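Local coordinates for protein neutral ceramidase (Pseudomonas aeruginosa, PDB 2ZWS) that hydrolyses the N-acyl linkage of ceramides to give sphingosine and a free fatty acid, using one zinc ion per subunit, and also catalyses the reverse synthesis, at residues N219-W227 / F237-N245. Numbering follows the deposited sequence.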
loop_
_atom_site.group_PDB
_atom_site.type_symbol
_atom_site.label_atom_id
_atom_site.label_comp_id
_atom_site.label_asym_id
_atom_site.label_seq_id
_atom_site.Cartn_x
_atom_site.Cartn_y
_atom_site.Cartn_z
ATOM N N ASN A 219 -7.725 -1.020 6.301
ATOM C CA ASN A 219 -7.561 -1.389 7.693
ATOM C C ASN A 219 -6.142 -1.153 8.230
ATOM O O ASN A 219 -5.962 -0.720 9.378
ATOM C CB ASN A 219 -8.103 -2.798 7.991
ATOM C CG ASN A 219 -7.444 -3.901 7.176
ATOM O OD1 ASN A 219 -6.223 -4.056 7.199
ATOM N ND2 ASN A 219 -8.270 -4.741 6.519
ATOM N N LYS A 220 -5.119 -1.418 7.415
ATOM C CA LYS A 220 -3.742 -1.147 7.869
ATOM C C LYS A 220 -3.492 0.332 8.021
ATOM O O LYS A 220 -2.831 0.769 8.956
ATOM C CB LYS A 220 -2.728 -1.798 6.920
ATOM C CG LYS A 220 -2.724 -3.367 7.093
ATOM C CD LYS A 220 -1.554 -3.983 6.349
ATOM C CE LYS A 220 -1.452 -5.505 6.653
ATOM N NZ LYS A 220 -1.093 -5.746 8.090
ATOM N N GLY A 221 -4.102 1.118 7.145
ATOM C CA GLY A 221 -4.005 2.569 7.257
ATOM C C GLY A 221 -4.686 3.084 8.514
ATOM O O GLY A 221 -4.201 4.074 9.113
ATOM N N TYR A 222 -5.810 2.481 8.907
ATOM C CA TYR A 222 -6.455 2.885 10.157
ATOM C C TYR A 222 -5.565 2.528 11.356
ATOM O O TYR A 222 -5.409 3.316 12.284
ATOM C CB TYR A 222 -7.839 2.246 10.364
ATOM C CG TYR A 222 -8.403 2.796 11.657
ATOM C CD1 TYR A 222 -8.329 2.057 12.838
ATOM C CD2 TYR A 222 -8.919 4.099 11.719
ATOM C CE1 TYR A 222 -8.784 2.573 14.041
ATOM C CE2 TYR A 222 -9.383 4.640 12.922
ATOM C CZ TYR A 222 -9.303 3.866 14.080
ATOM O OH TYR A 222 -9.748 4.362 15.273
ATOM N N ALA A 223 -4.954 1.347 11.324
ATOM C CA ALA A 223 -4.021 0.992 12.407
ATOM C C ALA A 223 -2.903 2.031 12.572
ATOM O O ALA A 223 -2.594 2.434 13.704
ATOM C CB ALA A 223 -3.450 -0.389 12.142
ATOM N N SER A 224 -2.292 2.457 11.460
ATOM C CA SER A 224 -1.229 3.472 11.524
ATOM C C SER A 224 -1.782 4.781 12.086
ATOM O O SER A 224 -1.171 5.424 12.971
ATOM C CB SER A 224 -0.643 3.773 10.150
ATOM O OG SER A 224 -0.009 2.627 9.581
ATOM N N TYR A 225 -2.935 5.202 11.563
ATOM C CA TYR A 225 -3.527 6.478 11.964
ATOM C C TYR A 225 -3.890 6.388 13.442
ATOM O O TYR A 225 -3.618 7.325 14.198
ATOM C CB TYR A 225 -4.805 6.724 11.174
ATOM C CG TYR A 225 -5.575 7.952 11.596
ATOM C CD1 TYR A 225 -6.688 7.850 12.432
ATOM C CD2 TYR A 225 -5.191 9.231 11.141
ATOM C CE1 TYR A 225 -7.400 8.999 12.803
ATOM C CE2 TYR A 225 -5.902 10.358 11.505
ATOM C CZ TYR A 225 -6.986 10.229 12.354
ATOM O OH TYR A 225 -7.727 11.346 12.713
ATOM N N HIS A 226 -4.502 5.286 13.873
ATOM C CA HIS A 226 -4.872 5.198 15.283
ATOM C C HIS A 226 -3.619 5.350 16.169
ATOM O O HIS A 226 -3.635 6.073 17.176
ATOM C CB HIS A 226 -5.594 3.871 15.544
ATOM C CG HIS A 226 -6.055 3.710 16.960
ATOM N ND1 HIS A 226 -7.059 4.482 17.504
ATOM C CD2 HIS A 226 -5.649 2.869 17.943
ATOM C CE1 HIS A 226 -7.255 4.119 18.766
ATOM N NE2 HIS A 226 -6.418 3.133 19.052
ATOM N N TRP A 227 -2.526 4.675 15.814
ATOM C CA TRP A 227 -1.304 4.798 16.628
ATOM C C TRP A 227 -0.737 6.218 16.622
ATOM O O TRP A 227 -0.399 6.772 17.682
ATOM C CB TRP A 227 -0.231 3.809 16.159
ATOM C CG TRP A 227 0.730 3.379 17.248
ATOM C CD1 TRP A 227 1.081 4.075 18.396
ATOM C CD2 TRP A 227 1.501 2.165 17.270
ATOM N NE1 TRP A 227 1.995 3.333 19.127
ATOM C CE2 TRP A 227 2.270 2.169 18.461
ATOM C CE3 TRP A 227 1.600 1.064 16.406
ATOM C CZ2 TRP A 227 3.125 1.110 18.803
ATOM C CZ3 TRP A 227 2.462 0.014 16.750
ATOM C CH2 TRP A 227 3.213 0.053 17.935
ATOM N N PHE A 237 5.348 10.546 15.744
ATOM C CA PHE A 237 5.360 9.090 15.724
ATOM C C PHE A 237 5.069 8.611 14.312
ATOM O O PHE A 237 4.181 9.164 13.626
ATOM C CB PHE A 237 4.288 8.555 16.656
ATOM C CG PHE A 237 4.492 7.135 17.018
ATOM C CD1 PHE A 237 3.794 6.102 16.379
ATOM C CD2 PHE A 237 5.413 6.810 18.009
ATOM C CE1 PHE A 237 4.026 4.763 16.721
ATOM C CE2 PHE A 237 5.629 5.496 18.360
ATOM C CZ PHE A 237 4.935 4.465 17.729
ATOM N N VAL A 238 5.820 7.593 13.877
ATOM C CA VAL A 238 5.518 6.926 12.606
ATOM C C VAL A 238 5.317 5.450 12.854
ATOM O O VAL A 238 6.213 4.756 13.354
ATOM C CB VAL A 238 6.611 7.164 11.546
ATOM C CG1 VAL A 238 6.245 6.474 10.213
ATOM C CG2 VAL A 238 6.831 8.686 11.337
ATOM N N ALA A 239 4.126 4.982 12.501
ATOM C CA ALA A 239 3.760 3.560 12.620
ATOM C C ALA A 239 3.379 3.022 11.257
ATOM O O ALA A 239 2.420 3.483 10.651
ATOM C CB ALA A 239 2.579 3.382 13.544
ATOM N N ALA A 240 4.150 2.057 10.779
ATOM C CA ALA A 240 3.819 1.355 9.520
ATOM C C ALA A 240 3.197 -0.018 9.839
ATOM O O ALA A 240 3.705 -0.758 10.658
ATOM C CB ALA A 240 5.070 1.172 8.641
ATOM N N PHE A 241 2.102 -0.346 9.154
ATOM C CA PHE A 241 1.549 -1.681 9.177
ATOM C C PHE A 241 1.771 -2.289 7.805
ATOM O O PHE A 241 1.119 -1.884 6.812
ATOM C CB PHE A 241 0.073 -1.644 9.590
ATOM C CG PHE A 241 -0.085 -1.446 11.055
ATOM C CD1 PHE A 241 0.086 -0.173 11.588
ATOM C CD2 PHE A 241 -0.331 -2.524 11.912
ATOM C CE1 PHE A 241 0.005 0.046 12.979
ATOM C CE2 PHE A 241 -0.427 -2.305 13.303
ATOM C CZ PHE A 241 -0.231 -1.033 13.824
ATOM N N ALA A 242 2.719 -3.226 7.761
ATOM C CA ALA A 242 3.173 -3.891 6.539
ATOM C C ALA A 242 2.594 -5.308 6.408
ATOM O O ALA A 242 2.077 -5.893 7.383
ATOM C CB ALA A 242 4.693 -3.972 6.510
ATOM N N GLN A 243 2.654 -5.831 5.189
ATOM C CA GLN A 243 2.196 -7.198 4.876
ATOM C C GLN A 243 3.291 -8.247 5.010
ATOM O O GLN A 243 4.475 -7.922 4.955
ATOM C CB GLN A 243 1.680 -7.275 3.426
ATOM C CG GLN A 243 0.438 -6.435 3.194
ATOM C CD GLN A 243 -0.820 -7.055 3.755
ATOM O OE1 GLN A 243 -0.803 -8.149 4.376
ATOM N NE2 GLN A 243 -1.945 -6.387 3.498
ATOM N N THR A 244 2.891 -9.512 5.178
ATOM C CA THR A 244 3.812 -10.639 4.943
ATOM C C THR A 244 3.330 -11.481 3.751
ATOM O O THR A 244 3.408 -11.031 2.609
ATOM C CB THR A 244 4.105 -11.484 6.216
ATOM O OG1 THR A 244 2.904 -12.088 6.701
ATOM C CG2 THR A 244 4.699 -10.612 7.294
ATOM N N ASN A 245 2.824 -12.682 4.023
ATOM C CA ASN A 245 2.339 -13.571 2.993
ATOM C C ASN A 245 0.806 -13.591 3.122
ATOM O O ASN A 245 0.233 -14.417 3.842
ATOM C CB ASN A 245 2.963 -14.990 3.116
ATOM C CG ASN A 245 3.308 -15.387 4.565
ATOM O OD1 ASN A 245 4.479 -15.647 4.885
ATOM N ND2 ASN A 245 2.295 -15.453 5.430
HETATM O O HOH W 1 0.898 -5.067 9.998
#
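Helix 219-227 runs nearly antiparallel to strand 238-242, their axes 7.3 Å apart at closest approach and 160° between their directions, with Lys220 beside Phe241 and Ser224 beside Ala239. The pair forms the helix and second strand of a beta-alpha-beta crossover: strand 238-242 pairs in parallel with strand 194-200, and helix 218-231 lies between them in sequence and packs on the sheet. Phe241 fills the middle of the interface. CB of Ala223 stands 3.4 Å from the centroid of the Phe241 ring, almost on the ring normal, a CH-pi contact over the centre of the face. The side chains of Trp227 and Phe241 cross at about a right angle, and CZ of Phe241 lies at the indole edge, near its plane, 3.8 Å from CE3 of Trp227. One indole face is taken by Phe237, but the planes are inclined by 32°, so the pair is oblique; CZ of Phe237 comes 3.4 Å from NE1 of Trp227. At the other end, the Lys220 chain runs extended and then bends at its last torsion (chi4 -67°). This brings NZ to a weak bond with Ala242 O, backed by a water that bridges the two atoms; its firmer partners, Gln276 OE1 and Phe201 O, accept hydrogen bonds from outside the segments. Gln243, close to the zinc ligand His97, gives its NE2 to Thr96 O and Val203 O, and CE of Lys220 packs 3.3 Å from that same NE2.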